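Local coordinates for protein rRNA N-glycosidase (PDB 3CTK) that belongs to the ribosome-inactivating proteins, a family known largely from plants in which a mixed beta sheet packs against a cluster of helices, at residues A[46-51]-A[64-69]; A[123-128]-A[155-160]; A[85-90]-A[108-113]. All blocks are in the same frame, centred on the assembly; numbering follows the deposited sequence.

Contact 1. Residues A[46-51]-A[64-69]; sequences RFVLVD and IDVTDV
V48 and I64 lie side by side on one face of the antiparallel hairpin made by strands 47-53 and 59-65, with V48 CG1 3.7 Å from I64 CB. This methyl sits between the backbone N and carbonyl carbon of its own residue (chi1 56°), which carries it across toward I64 and V66. Along the same face V50 CG2 meets I64 CD1 at 3.9 Å, and L21 and F17 of helix 14-25 pack on V48 and V50. The backbones of V48 and I64 form a hydrogen-bonded pair, each N donating to the other's O. F47 and D65 follow as a non-hydrogen-bonded pair on the other face, where F47 CD2 lies 3.7 Å from D65 CA. Past the end of the second strand, V66 N still donates to R46 O at 3.0 Å.

At the polar edge R46 grips D65 side-on. R46 NE reaches D65 OD1 at 2.8 Å, in the guanidinium plane but above the carboxylate plane, while R46 NH2 meets D65 OD2 on the syn side at 2.9 Å. The two planes are 53° apart, a twisted grip. D65 OD1 accepts from three donors, which should fix the carboxylate's rotation: R46 NE, T67 N in an Asx turn, and T67 OG1 at 2.7 Å.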
loop_
_atom_site.group_PDB
_atom_site.type_symbol
_atom_site.label_atom_id
_atom_site.label_comp_id
_atom_site.label_asym_id
_atom_site.label_seq_id
_atom_site.Cartn_x
_atom_site.Cartn_y
_atom_site.Cartn_z
ATOM N N ARG A 46 1.180 12.004 -11.278
ATOM C CA ARG A 46 0.803 10.599 -11.236
ATOM C C ARG A 46 1.332 9.789 -10.053
ATOM O O ARG A 46 0.719 8.791 -9.674
ATOM C CB ARG A 46 1.220 9.936 -12.557
ATOM C CG ARG A 46 0.831 8.466 -12.720
ATOM C CD ARG A 46 -0.682 8.243 -12.682
ATOM N NE ARG A 46 -1.009 6.836 -12.898
ATOM C CZ ARG A 46 -1.028 6.244 -14.089
ATOM N NH1 ARG A 46 -0.752 6.941 -15.185
ATOM N NH2 ARG A 46 -1.292 4.948 -14.182
ATOM N N PHE A 47 2.449 10.204 -9.463
ATOM C CA PHE A 47 3.015 9.448 -8.345
ATOM C C PHE A 47 3.308 10.244 -7.084
ATOM O O PHE A 47 3.505 11.456 -7.125
ATOM C CB PHE A 47 4.324 8.761 -8.767
ATOM C CG PHE A 47 4.197 7.890 -9.980
ATOM C CD1 PHE A 47 4.608 8.351 -11.228
ATOM C CD2 PHE A 47 3.648 6.617 -9.882
ATOM C CE1 PHE A 47 4.471 7.552 -12.363
ATOM C CE2 PHE A 47 3.505 5.813 -11.008
ATOM C CZ PHE A 47 3.918 6.283 -12.253
ATOM N N VAL A 48 3.323 9.539 -5.957
ATOM C CA VAL A 48 3.672 10.141 -4.679
ATOM C C VAL A 48 4.817 9.270 -4.181
ATOM O O VAL A 48 4.790 8.051 -4.342
ATOM C CB VAL A 48 2.501 10.115 -3.658
ATOM C CG1 VAL A 48 2.004 8.699 -3.447
ATOM C CG2 VAL A 48 2.962 10.721 -2.332
ATOM N N LEU A 49 5.836 9.895 -3.604
ATOM C CA LEU A 49 6.987 9.154 -3.113
ATOM C C LEU A 49 6.944 9.005 -1.595
ATOM O O LEU A 49 6.617 9.947 -0.872
ATOM C CB LEU A 49 8.276 9.860 -3.547
ATOM C CG LEU A 49 8.365 10.130 -5.055
ATOM C CD1 LEU A 49 9.598 10.966 -5.376
ATOM C CD2 LEU A 49 8.404 8.807 -5.804
ATOM N N VAL A 50 7.272 7.809 -1.121
ATOM C CA VAL A 50 7.276 7.512 0.306
ATOM C C VAL A 50 8.694 7.147 0.736
ATOM O O VAL A 50 9.200 6.080 0.392
ATOM C CB VAL A 50 6.324 6.335 0.623
ATOM C CG1 VAL A 50 6.411 5.964 2.101
ATOM C CG2 VAL A 50 4.895 6.718 0.259
ATOM N N ASP A 51 9.331 8.047 1.480
ATOM C CA ASP A 51 10.695 7.837 1.960
ATOM C C ASP A 51 10.698 7.118 3.302
ATOM O O ASP A 51 10.277 7.681 4.315
ATOM C CB ASP A 51 11.415 9.181 2.110
ATOM C CG ASP A 51 11.864 9.759 0.784
ATOM O OD1 ASP A 51 11.393 9.284 -0.273
ATOM O OD2 ASP A 51 12.689 10.699 0.800
ATOM N N ILE A 64 4.401 5.312 -5.433
ATOM C CA ILE A 64 3.015 4.853 -5.432
ATOM C C ILE A 64 2.181 5.599 -6.477
ATOM O O ILE A 64 2.230 6.825 -6.568
ATOM C CB ILE A 64 2.375 5.053 -4.035
ATOM C CG1 ILE A 64 3.061 4.134 -3.019
ATOM C CG2 ILE A 64 0.866 4.781 -4.093
ATOM C CD1 ILE A 64 2.542 4.279 -1.599
ATOM N N ASP A 65 1.426 4.839 -7.264
ATOM C CA ASP A 65 0.548 5.373 -8.309
ATOM C C ASP A 65 -0.658 5.968 -7.574
ATOM O O ASP A 65 -1.391 5.239 -6.915
ATOM C CB ASP A 65 0.097 4.218 -9.212
ATOM C CG ASP A 65 -0.676 4.681 -10.435
ATOM O OD1 ASP A 65 -1.394 5.695 -10.344
ATOM O OD2 ASP A 65 -0.578 4.014 -11.485
ATOM N N VAL A 66 -0.876 7.276 -7.688
ATOM C CA VAL A 66 -1.987 7.894 -6.965
ATOM C C VAL A 66 -3.374 7.518 -7.456
ATOM O O VAL A 66 -4.360 7.711 -6.738
ATOM C CB VAL A 66 -1.891 9.442 -6.957
ATOM C CG1 VAL A 66 -0.543 9.875 -6.391
ATOM C CG2 VAL A 66 -2.116 9.996 -8.364
ATOM N N THR A 67 -3.472 6.976 -8.663
ATOM C CA THR A 67 -4.788 6.612 -9.182
ATOM C C THR A 67 -5.348 5.353 -8.525
ATOM O O THR A 67 -6.563 5.230 -8.349
ATOM C CB THR A 67 -4.761 6.409 -10.722
ATOM O OG1 THR A 67 -3.964 5.263 -11.049
ATOM C CG2 THR A 67 -4.182 7.642 -11.412
ATOM N N ASP A 68 -4.471 4.431 -8.133
ATOM C CA ASP A 68 -4.915 3.179 -7.526
ATOM C C ASP A 68 -4.149 2.743 -6.275
ATOM O O ASP A 68 -4.384 1.651 -5.752
ATOM C CB ASP A 68 -4.853 2.056 -8.568
ATOM C CG ASP A 68 -3.498 1.977 -9.263
ATOM O OD1 ASP A 68 -2.503 2.461 -8.684
ATOM O OD2 ASP A 68 -3.428 1.421 -10.383
ATOM N N VAL A 69 -3.248 3.599 -5.802
ATOM C CA VAL A 69 -2.420 3.333 -4.624
ATOM C C VAL A 69 -1.525 2.092 -4.797
ATOM O O VAL A 69 -1.150 1.448 -3.820
ATOM C CB VAL A 69 -3.282 3.169 -3.335
ATOM C CG1 VAL A 69 -2.436 3.493 -2.097
ATOM C CG2 VAL A 69 -4.499 4.080 -3.395
#

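Contact 2. Residues A[123-128]-A[155-160]; sequences VDRKDL and FFLIVI
L128 pushes one methyl, CD2, against the flank of helix 149-168, overlapping two consecutive residues there: L128 CD2 lies 3.6 Å from L157 CB and 3.7 Å from I158 CG1, the first carbon of the isoleucine's longer branch. With CG placed anti to the backbone N (chi1 -174°), the leucine extends from its loop toward the helix. It runs obliquely past L157 and at about a right angle to I158. L157 answers from its far end, where L157 CD1 comes within 4.0 Å of V123 O. R125 adds a marginal touch, R125 CG lying 4.4 Å from L157 CD2.

The contact across the segments is apolar packing. The loop folds over itself through backbone bonds, D127 N to D124 O at 2.9 Å and the longer L128 N to R125 O at 3.3 Å. The charged end of R125 turns elsewhere, to a salt bridge with E195, a hydrogen bond with N196 and a cation-pi contact with Y114.

This loop links helices 114-121 and 132-142, and both continue the packing on the long helix: L117 and A121 of the first touch L157, and L135 of the second touches I158. Farther round the same helix, F156 and I160 touch V71 of strand 70-78.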
loop_
_atom_site.group_PDB
_atom_site.type_symbol
_atom_site.label_atom_id
_atom_site.label_comp_id
_atom_site.label_asym_id
_atom_site.label_seq_id
_atom_site.Cartn_x
_atom_site.Cartn_y
_atom_site.Cartn_z
ATOM N N VAL A 123 6.357 -17.343 0.501
ATOM C CA VAL A 123 5.640 -17.272 1.768
ATOM C C VAL A 123 4.347 -16.496 1.539
ATOM O O VAL A 123 4.349 -15.447 0.895
ATOM C CB VAL A 123 6.478 -16.565 2.865
ATOM C CG1 VAL A 123 6.780 -15.135 2.457
ATOM C CG2 VAL A 123 5.727 -16.597 4.199
ATOM N N ASP A 124 3.242 -17.018 2.057
ATOM C CA ASP A 124 1.957 -16.358 1.879
ATOM C C ASP A 124 1.730 -15.233 2.890
ATOM O O ASP A 124 2.332 -15.221 3.966
ATOM C CB ASP A 124 0.829 -17.385 1.977
ATOM C CG ASP A 124 -0.108 -17.323 0.788
ATOM O OD1 ASP A 124 -0.742 -16.263 0.582
ATOM O OD2 ASP A 124 -0.200 -18.328 0.053
ATOM N N ARG A 125 0.855 -14.292 2.536
ATOM C CA ARG A 125 0.552 -13.153 3.401
ATOM C C ARG A 125 0.195 -13.531 4.837
ATOM O O ARG A 125 0.632 -12.876 5.783
ATOM C CB ARG A 125 -0.599 -12.329 2.813
ATOM C CG ARG A 125 -0.228 -11.442 1.637
ATOM C CD ARG A 125 -1.466 -10.718 1.115
ATOM N NE ARG A 125 -2.328 -11.606 0.340
ATOM C CZ ARG A 125 -3.586 -11.334 0.004
ATOM N NH1 ARG A 125 -4.152 -10.193 0.379
ATOM N NH2 ARG A 125 -4.275 -12.201 -0.726
ATOM N N LYS A 126 -0.598 -14.582 5.002
ATOM C CA LYS A 126 -1.017 -15.000 6.335
ATOM C C LYS A 126 0.135 -15.458 7.227
ATOM O O LYS A 126 0.004 -15.456 8.453
ATOM C CB LYS A 126 -2.060 -16.115 6.240
ATOM C CG LYS A 126 -1.508 -17.450 5.773
ATOM C CD LYS A 126 -2.592 -18.514 5.754
ATOM C CE LYS A 126 -2.024 -19.869 5.369
ATOM N NZ LYS A 126 -1.425 -19.855 4.007
ATOM N N ASP A 127 1.259 -15.840 6.620
ATOM C CA ASP A 127 2.419 -16.312 7.378
ATOM C C ASP A 127 3.574 -15.320 7.484
ATOM O O ASP A 127 4.566 -15.595 8.161
ATOM C CB ASP A 127 2.955 -17.615 6.772
ATOM C CG ASP A 127 1.909 -18.702 6.712
ATOM O OD1 ASP A 127 1.218 -18.906 7.729
ATOM O OD2 ASP A 127 1.781 -19.358 5.655
ATOM N N LEU A 128 3.456 -14.174 6.822
ATOM C CA LEU A 128 4.520 -13.175 6.854
ATOM C C LEU A 128 4.258 -12.090 7.895
ATOM O O LEU A 128 3.268 -11.364 7.815
ATOM C CB LEU A 128 4.683 -12.535 5.472
ATOM C CG LEU A 128 5.859 -11.570 5.308
ATOM C CD1 LEU A 128 7.167 -12.317 5.535
ATOM C CD2 LEU A 128 5.836 -10.963 3.910
ATOM N N PHE A 155 9.986 -7.788 0.801
ATOM C CA PHE A 155 9.933 -6.366 1.118
ATOM C C PHE A 155 8.632 -5.764 0.578
ATOM O O PHE A 155 7.924 -5.050 1.293
ATOM C CB PHE A 155 11.130 -5.638 0.499
ATOM C CG PHE A 155 10.962 -4.147 0.435
ATOM C CD1 PHE A 155 10.938 -3.383 1.600
ATOM C CD2 PHE A 155 10.789 -3.508 -0.790
ATOM C CE1 PHE A 155 10.740 -2.007 1.545
ATOM C CE2 PHE A 155 10.590 -2.127 -0.854
ATOM C CZ PHE A 155 10.565 -1.376 0.313
ATOM N N PHE A 156 8.315 -6.051 -0.682
ATOM C CA PHE A 156 7.093 -5.514 -1.275
ATOM C C PHE A 156 5.853 -5.952 -0.501
ATOM O O PHE A 156 4.971 -5.143 -0.232
ATOM C CB PHE A 156 6.967 -5.930 -2.748
ATOM C CG PHE A 156 7.748 -5.056 -3.695
ATOM C CD1 PHE A 156 8.759 -5.589 -4.490
ATOM C CD2 PHE A 156 7.468 -3.695 -3.794
ATOM C CE1 PHE A 156 9.479 -4.782 -5.368
ATOM C CE2 PHE A 156 8.182 -2.878 -4.668
ATOM C CZ PHE A 156 9.191 -3.423 -5.458
ATOM N N LEU A 157 5.785 -7.227 -0.138
ATOM C CA LEU A 157 4.629 -7.724 0.604
ATOM C C LEU A 157 4.434 -6.962 1.907
ATOM O O LEU A 157 3.309 -6.611 2.269
ATOM C CB LEU A 157 4.782 -9.224 0.896
ATOM C CG LEU A 157 4.609 -10.134 -0.324
ATOM C CD1 LEU A 157 4.991 -11.567 0.015
ATOM C CD2 LEU A 157 3.164 -10.059 -0.793
ATOM N N ILE A 158 5.530 -6.700 2.610
ATOM C CA ILE A 158 5.445 -5.986 3.877
ATOM C C ILE A 158 5.090 -4.512 3.694
ATOM O O ILE A 158 4.153 -4.013 4.319
ATOM C CB ILE A 158 6.769 -6.111 4.671
ATOM C CG1 ILE A 158 7.032 -7.590 4.988
ATOM C CG2 ILE A 158 6.694 -5.286 5.959
ATOM C CD1 ILE A 158 8.385 -7.867 5.622
ATOM N N VAL A 159 5.810 -3.820 2.817
ATOM C CA VAL A 159 5.552 -2.396 2.617
ATOM C C VAL A 159 4.191 -2.093 1.984
ATOM O O VAL A 159 3.549 -1.098 2.334
ATOM C CB VAL A 159 6.683 -1.734 1.786
ATOM C CG1 VAL A 159 6.472 -1.977 0.298
ATOM C CG2 VAL A 159 6.742 -0.240 2.094
ATOM N N ILE A 160 3.738 -2.941 1.067
ATOM C CA ILE A 160 2.444 -2.712 0.430
ATOM C C ILE A 160 1.316 -2.758 1.462
ATOM O O ILE A 160 0.401 -1.930 1.438
ATOM C CB ILE A 160 2.164 -3.759 -0.681
ATOM C CG1 ILE A 160 3.060 -3.474 -1.893
ATOM C CG2 ILE A 160 0.697 -3.724 -1.076
ATOM C CD1 ILE A 160 3.014 -4.545 -2.972
#

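Contact 3. Residues A[85-90]-A[108-113]; sequences VFLDKV and LTFDGS
V85 and L87 lean on L108 where strand 81-88 runs parallel to edge strand 105-108, the two joined by a beta-alpha-beta crossover through helix 92-97. L108 N donates almost straight to F86 O at 2.9 Å, with an N-H...O angle of 174°. Beyond L108 the chain turns a corner at T109 and F110, and the next bond runs the other way: D88 N donates to F110 O, also at 2.9 Å. That N-H is well aligned, yet it approaches from above the carbonyl plane, 40° out of it and so off the lone pairs.

Two waters bridge the segments. One donates to D88 O at 2.9 Å and accepts from G112 N at 3.0 Å, bridging backbone groups that do not bond directly. The other donates to D88 OD2 at 2.6 Å and to T109 O at 2.8 Å, so the aspartate side chain serves the corner through solvent. K89 NZ makes a long ion pair with D88 OD2.

The apolar part is carried by L87, whose CD2 meets F110 CE1 at 3.7 Å and also packs near L108 CD1, while L87 CD1 faces G112 CA. F156 of helix 149-168 lies against both leucines.

Segment 108-113 leads into helix 114-121, with S113 at its N-cap and S113 OG weakly bonded to K116 N. D111 holds this start in an Asx turn: D111 CG lies between the backbone N and the carbonyl carbon (chi1 68°), and D111 OD2 accepts from S113 N and, on its syn side, from S113 OG at 2.7 Å.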
loop_
_atom_site.group_PDB
_atom_site.type_symbol
_atom_site.label_atom_id
_atom_site.label_comp_id
_atom_site.label_asym_id
_atom_site.label_seq_id
_atom_site.Cartn_x
_atom_site.Cartn_y
_atom_site.Cartn_z
ATOM N N VAL A 85 14.401 0.166 -8.950
ATOM C CA VAL A 85 13.908 -1.195 -9.061
ATOM C C VAL A 85 12.413 -1.133 -9.334
ATOM O O VAL A 85 11.650 -0.565 -8.548
ATOM C CB VAL A 85 14.171 -1.979 -7.755
ATOM C CG1 VAL A 85 13.668 -3.412 -7.882
ATOM C CG2 VAL A 85 15.664 -1.954 -7.439
ATOM N N PHE A 86 11.994 -1.713 -10.454
ATOM C CA PHE A 86 10.584 -1.696 -10.822
ATOM C C PHE A 86 9.961 -3.077 -10.896
ATOM O O PHE A 86 10.607 -4.044 -11.289
ATOM C CB PHE A 86 10.386 -1.038 -12.190
ATOM C CG PHE A 86 10.763 0.415 -12.239
ATOM C CD1 PHE A 86 11.971 0.813 -12.803
ATOM C CD2 PHE A 86 9.893 1.390 -11.753
ATOM C CE1 PHE A 86 12.308 2.162 -12.888
ATOM C CE2 PHE A 86 10.220 2.743 -11.832
ATOM C CZ PHE A 86 11.430 3.129 -12.402
ATOM N N LEU A 87 8.690 -3.155 -10.523
ATOM C CA LEU A 87 7.953 -4.404 -10.616
ATOM C C LEU A 87 7.635 -4.546 -12.101
ATOM O O LEU A 87 7.660 -3.559 -12.839
ATOM C CB LEU A 87 6.654 -4.312 -9.810
ATOM C CG LEU A 87 6.806 -4.411 -8.293
ATOM C CD1 LEU A 87 5.580 -3.826 -7.602
ATOM C CD2 LEU A 87 7.011 -5.873 -7.913
ATOM N N ASP A 88 7.351 -5.762 -12.551
ATOM C CA ASP A 88 7.021 -5.969 -13.954
ATOM C C ASP A 88 5.580 -5.516 -14.182
ATOM O O ASP A 88 4.783 -5.441 -13.243
ATOM C CB ASP A 88 7.185 -7.455 -14.316
ATOM C CG ASP A 88 7.040 -7.722 -15.810
ATOM O OD1 ASP A 88 7.424 -6.852 -16.625
ATOM O OD2 ASP A 88 6.559 -8.818 -16.170
ATOM N N LYS A 89 5.262 -5.175 -15.426
ATOM C CA LYS A 89 3.911 -4.761 -15.795
ATOM C C LYS A 89 3.396 -3.455 -15.187
ATOM O O LYS A 89 2.186 -3.292 -15.018
ATOM C CB LYS A 89 2.920 -5.881 -15.463
ATOM C CG LYS A 89 3.355 -7.266 -15.919
ATOM C CD LYS A 89 3.590 -7.328 -17.419
ATOM C CE LYS A 89 3.964 -8.743 -17.850
ATOM N NZ LYS A 89 4.273 -8.821 -19.305
ATOM N N VAL A 90 4.288 -2.530 -14.848
ATOM C CA VAL A 90 3.844 -1.252 -14.302
ATOM C C VAL A 90 3.601 -0.295 -15.473
ATOM O O VAL A 90 4.050 -0.551 -16.594
ATOM C CB VAL A 90 4.890 -0.645 -13.329
ATOM C CG1 VAL A 90 5.036 -1.541 -12.105
ATOM C CG2 VAL A 90 6.229 -0.471 -14.031
ATOM N N LEU A 108 12.081 -6.194 -12.525
ATOM C CA LEU A 108 11.920 -7.502 -11.901
ATOM C C LEU A 108 11.121 -8.436 -12.811
ATOM O O LEU A 108 10.416 -7.984 -13.714
ATOM C CB LEU A 108 11.225 -7.344 -10.543
ATOM C CG LEU A 108 12.000 -6.487 -9.528
ATOM C CD1 LEU A 108 11.120 -6.148 -8.329
ATOM C CD2 LEU A 108 13.255 -7.238 -9.094
ATOM N N THR A 109 11.236 -9.737 -12.571
ATOM C CA THR A 109 10.536 -10.716 -13.390
ATOM C C THR A 109 9.096 -10.956 -12.948
ATOM O O THR A 109 8.336 -11.622 -13.648
ATOM C CB THR A 109 11.285 -12.066 -13.413
ATOM O OG1 THR A 109 11.411 -12.571 -12.078
ATOM C CG2 THR A 109 12.674 -11.894 -14.024
ATOM N N PHE A 110 8.726 -10.415 -11.790
ATOM C CA PHE A 110 7.369 -10.571 -11.275
ATOM C C PHE A 110 6.650 -9.228 -11.136
ATOM O O PHE A 110 7.290 -8.184 -10.987
ATOM C CB PHE A 110 7.391 -11.311 -9.922
ATOM C CG PHE A 110 8.310 -10.698 -8.891
ATOM C CD1 PHE A 110 7.894 -9.626 -8.105
ATOM C CD2 PHE A 110 9.591 -11.211 -8.695
ATOM C CE1 PHE A 110 8.743 -9.076 -7.134
ATOM C CE2 PHE A 110 10.445 -10.669 -7.728
ATOM C CZ PHE A 110 10.020 -9.601 -6.946
ATOM N N ASP A 111 5.320 -9.254 -11.206
ATOM C CA ASP A 111 4.543 -8.027 -11.070
ATOM C C ASP A 111 4.102 -7.830 -9.621
ATOM O O ASP A 111 4.438 -8.637 -8.749
ATOM C CB ASP A 111 3.336 -8.038 -12.023
ATOM C CG ASP A 111 2.286 -9.073 -11.652
ATOM O OD1 ASP A 111 1.531 -9.489 -12.556
ATOM O OD2 ASP A 111 2.197 -9.457 -10.472
ATOM N N GLY A 112 3.349 -6.764 -9.368
ATOM C CA GLY A 112 2.920 -6.467 -8.013
ATOM C C GLY A 112 1.665 -7.120 -7.461
ATOM O O GLY A 112 1.224 -6.762 -6.368
ATOM N N SER A 113 1.076 -8.062 -8.189
ATOM C CA SER A 113 -0.122 -8.725 -7.690
ATOM C C SER A 113 0.291 -9.602 -6.514
ATOM O O SER A 113 1.422 -10.081 -6.456
ATOM C CB SER A 113 -0.761 -9.582 -8.788
ATOM O OG SER A 113 0.115 -10.606 -9.227
HETATM O O HOH W 1 3.037 -4.452 -11.190
HETATM O O HOH W 2 5.928 -10.990 -14.940
#

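From the N terminus the three loops close one after another, and none nests within or crosses another. Contact 1 closes the short hairpin loop between strands 47-53 and 59-65. Contact 3 follows, bringing 108-113 back beside 85-90 after the excursion through helix 92-97, at the far edge of the same sheet. Contact 2 comes last and closes the run through helix 132-142, setting the loop 123-128 on helix 149-168. Contacts 2 and 3 touch through F156, where F156 CE1 lies 3.7 Å from L108 CD1, joining the long helix to the sheet edge. Contact 1 stands apart, its nearest atoms about 6 Å from contact 2 and about 7 Å from contact 3.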